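Local coordinates for capsid protein (Infectious hypodermal and hematopoietic necrosis virus, PDB 3N7X) that assembles in sixty copies into the calcium-binding icosahedral shell of a shrimp densovirus, which presumably encloses and protects the viral genome, at residues His77-Tyr82 with Gly223-Thr228; Ser91-Thr96 with Lys173-Pro178. One frame throughout, in Å; residues are numbered along the deposited sequence.

Interaction 1 of 2, residues His77-Tyr82 with Gly223-Thr228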
loop_
_atom_site.group_PDB
_atom_site.type_symbol
_atom_site.label_atom_id
_atom_site.label_comp_id
_atom_site.label_asym_id
_atom_site.label_seq_id
_atom_site.Cartn_x
_atom_site.Cartn_y
_atom_site.Cartn_z
ATOM N N HIS A 77 -72.258 59.692 -14.339
ATOM C CA HIS A 77 -73.119 58.698 -13.716
ATOM C C HIS A 77 -74.511 58.614 -14.344
ATOM O O HIS A 77 -75.298 57.733 -13.989
ATOM C CB HIS A 77 -73.250 58.988 -12.218
ATOM C CG HIS A 77 -73.673 60.390 -11.915
ATOM N ND1 HIS A 77 -74.683 60.687 -11.023
ATOM C CD2 HIS A 77 -73.227 61.579 -12.387
ATOM C CE1 HIS A 77 -74.842 61.997 -10.961
ATOM N NE2 HIS A 77 -73.970 62.561 -11.779
ATOM N N TRP A 78 -74.815 59.524 -15.266
ATOM C CA TRP A 78 -76.118 59.528 -15.934
ATOM C C TRP A 78 -76.135 58.516 -17.070
ATOM O O TRP A 78 -75.517 58.733 -18.112
ATOM C CB TRP A 78 -76.435 60.914 -16.499
ATOM C CG TRP A 78 -76.754 61.956 -15.468
ATOM C CD1 TRP A 78 -76.586 61.857 -14.114
ATOM C CD2 TRP A 78 -77.269 63.272 -15.714
ATOM N NE1 TRP A 78 -76.966 63.031 -13.503
ATOM C CE2 TRP A 78 -77.388 63.916 -14.461
ATOM C CE3 TRP A 78 -77.641 63.972 -16.874
ATOM C CZ2 TRP A 78 -77.863 65.226 -14.333
ATOM C CZ3 TRP A 78 -78.112 65.277 -16.747
ATOM C CH2 TRP A 78 -78.219 65.889 -15.484
ATOM N N MET A 79 -76.846 57.413 -16.870
ATOM C CA MET A 79 -76.936 56.378 -17.895
ATOM C C MET A 79 -77.454 56.936 -19.215
ATOM O O MET A 79 -77.105 56.450 -20.289
ATOM C CB MET A 79 -77.855 55.254 -17.421
ATOM C CG MET A 79 -77.303 54.465 -16.254
ATOM S SD MET A 79 -78.436 53.186 -15.679
ATOM C CE MET A 79 -78.451 52.062 -17.087
ATOM N N ASN A 80 -78.284 57.969 -19.122
ATOM C CA ASN A 80 -78.877 58.589 -20.295
ATOM C C ASN A 80 -77.842 59.044 -21.311
ATOM O O ASN A 80 -78.099 59.021 -22.513
ATOM C CB ASN A 80 -79.730 59.784 -19.873
ATOM C CG ASN A 80 -80.657 59.455 -18.723
ATOM O OD1 ASN A 80 -80.207 59.167 -17.609
ATOM N ND2 ASN A 80 -81.961 59.489 -18.984
ATOM N N LEU A 81 -76.674 59.458 -20.833
ATOM C CA LEU A 81 -75.629 59.931 -21.732
ATOM C C LEU A 81 -75.041 58.828 -22.592
ATOM O O LEU A 81 -74.412 59.105 -23.608
ATOM C CB LEU A 81 -74.506 60.604 -20.942
ATOM C CG LEU A 81 -74.858 61.876 -20.163
ATOM C CD1 LEU A 81 -73.607 62.404 -19.486
ATOM C CD2 LEU A 81 -75.435 62.933 -21.100
ATOM N N TYR A 82 -75.251 57.576 -22.197
ATOM C CA TYR A 82 -74.700 56.450 -22.945
ATOM C C TYR A 82 -75.727 55.698 -23.784
ATOM O O TYR A 82 -75.403 55.201 -24.860
ATOM C CB TYR A 82 -74.039 55.460 -21.985
ATOM C CG TYR A 82 -73.031 56.073 -21.037
ATOM C CD1 TYR A 82 -71.667 56.108 -21.352
ATOM C CD2 TYR A 82 -73.440 56.603 -19.811
ATOM C CE1 TYR A 82 -70.737 56.654 -20.461
ATOM C CE2 TYR A 82 -72.524 57.149 -18.920
ATOM C CZ TYR A 82 -71.179 57.170 -19.248
ATOM O OH TYR A 82 -70.285 57.696 -18.348
ATOM N N GLY A 223 -86.924 48.829 -15.027
ATOM C CA GLY A 223 -87.384 50.075 -15.615
ATOM C C GLY A 223 -86.565 50.560 -16.791
ATOM O O GLY A 223 -85.430 50.130 -16.994
ATOM N N GLU A 224 -87.149 51.459 -17.576
ATOM C CA GLU A 224 -86.461 52.021 -18.731
ATOM C C GLU A 224 -85.661 53.229 -18.269
ATOM O O GLU A 224 -85.758 53.649 -17.115
ATOM C CB GLU A 224 -87.458 52.511 -19.785
ATOM C CG GLU A 224 -88.644 51.612 -20.057
ATOM C CD GLU A 224 -89.564 52.196 -21.126
ATOM O OE1 GLU A 224 -89.797 53.428 -21.105
ATOM O OE2 GLU A 224 -90.061 51.426 -21.980
ATOM N N ILE A 225 -84.864 53.778 -19.176
ATOM C CA ILE A 225 -84.097 54.976 -18.887
ATOM C C ILE A 225 -84.769 56.017 -19.775
ATOM O O ILE A 225 -84.473 56.130 -20.965
ATOM C CB ILE A 225 -82.599 54.817 -19.248
ATOM C CG1 ILE A 225 -81.891 53.959 -18.194
ATOM C CG2 ILE A 225 -81.918 56.182 -19.280
ATOM C CD1 ILE A 225 -82.363 52.546 -18.119
ATOM N N PRO A 226 -85.707 56.782 -19.197
ATOM C CA PRO A 226 -86.474 57.823 -19.882
ATOM C C PRO A 226 -85.668 58.993 -20.410
ATOM O O PRO A 226 -84.475 59.129 -20.156
ATOM C CB PRO A 226 -87.476 58.255 -18.822
ATOM C CG PRO A 226 -86.652 58.176 -17.582
ATOM C CD PRO A 226 -85.962 56.832 -17.746
ATOM N N THR A 227 -86.359 59.848 -21.141
ATOM C CA THR A 227 -85.765 61.018 -21.742
ATOM C C THR A 227 -86.032 62.226 -20.852
ATOM O O THR A 227 -85.479 63.307 -21.053
ATOM C CB THR A 227 -86.401 61.256 -23.112
ATOM O OG1 THR A 227 -85.701 62.302 -23.783
ATOM C CG2 THR A 227 -87.865 61.664 -22.955
ATOM N N THR A 228 -86.876 62.016 -19.851
ATOM C CA THR A 228 -87.293 63.073 -18.942
ATOM C C THR A 228 -86.439 63.293 -17.697
ATOM O O THR A 228 -86.333 64.417 -17.204
ATOM C CB THR A 228 -88.719 62.807 -18.477
ATOM O OG1 THR A 228 -88.732 61.633 -17.652
ATOM C CG2 THR A 228 -89.626 62.568 -19.680
#

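Interaction 2 of 2, residues Ser91-Thr96 with Lys173-Pro178. With CA (calcium ion), chain B.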
loop_
_atom_site.group_PDB
_atom_site.type_symbol
_atom_site.label_atom_id
_atom_site.label_comp_id
_atom_site.label_asym_id
_atom_site.label_seq_id
_atom_site.Cartn_x
_atom_site.Cartn_y
_atom_site.Cartn_z
ATOM N N SER A 91 -80.539 67.064 -34.315
ATOM C CA SER A 91 -79.680 67.029 -33.133
ATOM C C SER A 91 -80.461 66.856 -31.829
ATOM O O SER A 91 -80.020 67.304 -30.770
ATOM C CB SER A 91 -78.839 68.306 -33.053
ATOM O OG SER A 91 -77.987 68.424 -34.179
ATOM N N SER A 92 -81.621 66.213 -31.903
ATOM C CA SER A 92 -82.430 65.984 -30.710
ATOM C C SER A 92 -82.020 64.648 -30.092
ATOM O O SER A 92 -81.381 63.820 -30.748
ATOM C CB SER A 92 -83.918 65.943 -31.070
ATOM O OG SER A 92 -84.236 64.772 -31.808
ATOM N N ALA A 93 -82.384 64.434 -28.834
ATOM C CA ALA A 93 -82.042 63.185 -28.169
ATOM C C ALA A 93 -82.882 62.048 -28.743
ATOM O O ALA A 93 -84.083 62.198 -28.957
ATOM C CB ALA A 93 -82.277 63.306 -26.665
ATOM N N THR A 94 -82.243 60.913 -29.006
ATOM C CA THR A 94 -82.943 59.750 -29.540
ATOM C C THR A 94 -82.221 58.514 -29.004
ATOM O O THR A 94 -81.010 58.537 -28.792
ATOM C CB THR A 94 -82.939 59.755 -31.095
ATOM O OG1 THR A 94 -83.809 58.727 -31.580
ATOM C CG2 THR A 94 -81.536 59.515 -31.637
ATOM N N GLU A 95 -82.951 57.437 -28.760
ATOM C CA GLU A 95 -82.298 56.253 -28.232
ATOM C C GLU A 95 -81.415 55.551 -29.256
ATOM O O GLU A 95 -81.699 55.567 -30.454
ATOM C CB GLU A 95 -83.333 55.283 -27.645
ATOM C CG GLU A 95 -84.629 55.177 -28.411
ATOM C CD GLU A 95 -85.678 54.335 -27.687
ATOM O OE1 GLU A 95 -86.013 54.655 -26.525
ATOM O OE2 GLU A 95 -86.174 53.357 -28.291
ATOM N N THR A 96 -80.320 54.966 -28.772
ATOM C CA THR A 96 -79.387 54.235 -29.621
ATOM C C THR A 96 -80.047 52.930 -30.054
ATOM O O THR A 96 -80.910 52.408 -29.351
ATOM C CB THR A 96 -78.103 53.878 -28.853
ATOM O OG1 THR A 96 -78.446 53.103 -27.695
ATOM C CG2 THR A 96 -77.366 55.133 -28.418
ATOM N N LYS A 173 -79.397 68.790 -24.804
ATOM C CA LYS A 173 -78.338 69.741 -24.474
ATOM C C LYS A 173 -77.170 69.034 -23.782
ATOM O O LYS A 173 -76.011 69.213 -24.162
ATOM C CB LYS A 173 -78.882 70.845 -23.564
ATOM C CG LYS A 173 -79.853 71.795 -24.249
ATOM C CD LYS A 173 -79.126 72.870 -25.048
ATOM C CE LYS A 173 -78.399 73.846 -24.117
ATOM N NZ LYS A 173 -77.673 74.938 -24.844
ATOM N N TRP A 174 -77.482 68.232 -22.766
ATOM C CA TRP A 174 -76.449 67.505 -22.041
ATOM C C TRP A 174 -75.649 66.592 -22.966
ATOM O O TRP A 174 -74.439 66.443 -22.807
ATOM C CB TRP A 174 -77.061 66.673 -20.918
ATOM C CG TRP A 174 -77.453 67.465 -19.710
ATOM C CD1 TRP A 174 -78.721 67.767 -19.303
ATOM C CD2 TRP A 174 -76.576 67.996 -18.711
ATOM N NE1 TRP A 174 -78.688 68.443 -18.111
ATOM C CE2 TRP A 174 -77.383 68.598 -17.723
ATOM C CE3 TRP A 174 -75.184 68.016 -18.552
ATOM C CZ2 TRP A 174 -76.848 69.213 -16.588
ATOM C CZ3 TRP A 174 -74.648 68.629 -17.420
ATOM C CH2 TRP A 174 -75.482 69.218 -16.454
ATOM N N ILE A 175 -76.324 65.969 -23.923
ATOM C CA ILE A 175 -75.633 65.094 -24.855
ATOM C C ILE A 175 -74.743 65.951 -25.747
ATOM O O ILE A 175 -73.628 65.567 -26.095
ATOM C CB ILE A 175 -76.631 64.315 -25.728
ATOM C CG1 ILE A 175 -77.399 63.319 -24.860
ATOM C CG2 ILE A 175 -75.899 63.598 -26.849
ATOM C CD1 ILE A 175 -78.383 62.467 -25.634
ATOM N N GLN A 176 -75.242 67.124 -26.111
ATOM C CA GLN A 176 -74.490 68.032 -26.960
ATOM C C GLN A 176 -73.234 68.544 -26.263
ATOM O O GLN A 176 -72.179 68.694 -26.887
ATOM C CB GLN A 176 -75.367 69.222 -27.361
ATOM C CG GLN A 176 -76.226 68.987 -28.598
ATOM C CD GLN A 176 -77.501 69.833 -28.611
ATOM O OE1 GLN A 176 -77.501 70.994 -28.191
ATOM N NE2 GLN A 176 -78.591 69.251 -29.104
ATOM N N ASN A 177 -73.338 68.788 -24.960
ATOM C CA ASN A 177 -72.206 69.341 -24.234
ATOM C C ASN A 177 -72.457 69.389 -22.730
ATOM O O ASN A 177 -73.601 69.351 -22.274
ATOM C CB ASN A 177 -71.972 70.782 -24.728
ATOM C CG ASN A 177 -70.552 71.275 -24.495
ATOM O OD1 ASN A 177 -69.661 71.049 -25.319
ATOM N ND2 ASN A 177 -70.337 71.950 -23.373
ATOM N N PRO A 178 -71.378 69.435 -21.938
ATOM C CA PRO A 178 -71.553 69.511 -20.487
ATOM C C PRO A 178 -72.213 70.872 -20.262
ATOM O O PRO A 178 -71.874 71.842 -20.941
ATOM C CB PRO A 178 -70.119 69.470 -19.972
ATOM C CG PRO A 178 -69.455 68.554 -20.963
ATOM C CD PRO A 178 -69.998 69.042 -22.285
HETATM CA CA CA B . -71.210 68.695 -29.024
HETATM O O HOH W 1 -71.840 66.414 -28.552
HETATM O O HOH W 2 -70.785 70.741 -27.882
HETATM O O HOH W 3 -70.111 70.266 -30.491
#

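Interaction 1 of 2, residues His77-Tyr82 with Gly223-Thr228
Ile225 pushes its side chain toward the short helix that begins near Asn80, and its two branches meet different neighbours there. The CG2 methyl of Ile225 lies 3.3 Å from ND2 of Asn80, with the amide carbon CG just behind. The CG1-CD1 arm instead runs to Met79, where the terminal methyl CE stands 4.1 Å from Ile225 CD1; the two side chains cross at about a right angle. Met79 is extended as far as SD and then bends at chi3 (67°), which turns CE out of line with the rest of the chain.

This is the well-packed part: Met79 and Ile225 also both rest on Trp111 of strand 111-131, while Met106 of helix 97-109 touches Ile225 as well. The amide of Asn80 is buried but held by polar partners. OD1 accepts a hydrogen bond from the backbone N of Thr231, and ND2 makes a weak one to Gly229 O, which ties Asn80 to the loop just after Thr228. Asn80 ND2 also lies 2.8 Å from Pro226 O.

Past Pro226 the contact thins out. CB of Pro226 points away from the helix and the residue adds little area; the CB atoms of Thr227 and Thr228 point away too, and both residues are exposed to solvent. Backbone bonds from Ile225 to the hydroxyls of Tyr99 and Tyr84 hold the loop before this point. The arrangement is that of a long loop between strands, laid over a short helix and fastened by a buried asparagine, at the flank of the beta-barrel of a parvovirus capsid protein.

Interaction 2 of 2, residues Ser91-Thr96 with Lys173-Pro178
A calcium site at the C-terminal end of helix 171-176 gives this contact its setting, and Gln176 serves both. Its backbone O binds the calcium ion at 2.4 Å, while its side chain extends to the loop leading into strand 93-95. There NE2 gives a weak hydrogen bond to Ser91 O, 2.9 Å long and clearly bent (126° at the hydrogen). The chain is extended beyond CG, which carries the amide across to Ser91.

One residue earlier on the helix, Ile175 stretches out to full length (chi2 -178°) and sets CD1 4.1 Å from Ala93 CB, a light methyl-to-methyl touch; Tyr84 and Leu86 of the adjoining strand also pack on Ile175.

Three waters occupy places on the metal. Water 1 donates to Ile175 O, and water 2 to Asn177 OD1 at 2.8 Å, so the residues on either side of Gln176 hold two of the three waters. Asn177 ND2 in turn is tied to Pro178 O. Tyr55 O of the same chain and OE2 of Glu191 of a neighbouring subunit complete the six ligands, making this a helix-end calcium site shared between subunits of the capsid.

The two contacts lie with their centres about 11 Å apart and meet through helix 171-176: Trp174, from the second, turns its ring edge-to-face with Trp78 of the first, and CD2 of Leu81 packs on the backbone of Trp174 and Ile175. Interaction 1 is the buried one, made within a single chain from apolar branches and an asparagine amide. Interaction 2 is smaller and only partly buried, lies where neighbouring subunits approach, and couples a methyl touch and a weak amide bond to a hydrated metal. Helix 97-109 connects them further, since Thr96 caps its start through Tyr99, whose hydroxyl reaches Ile225.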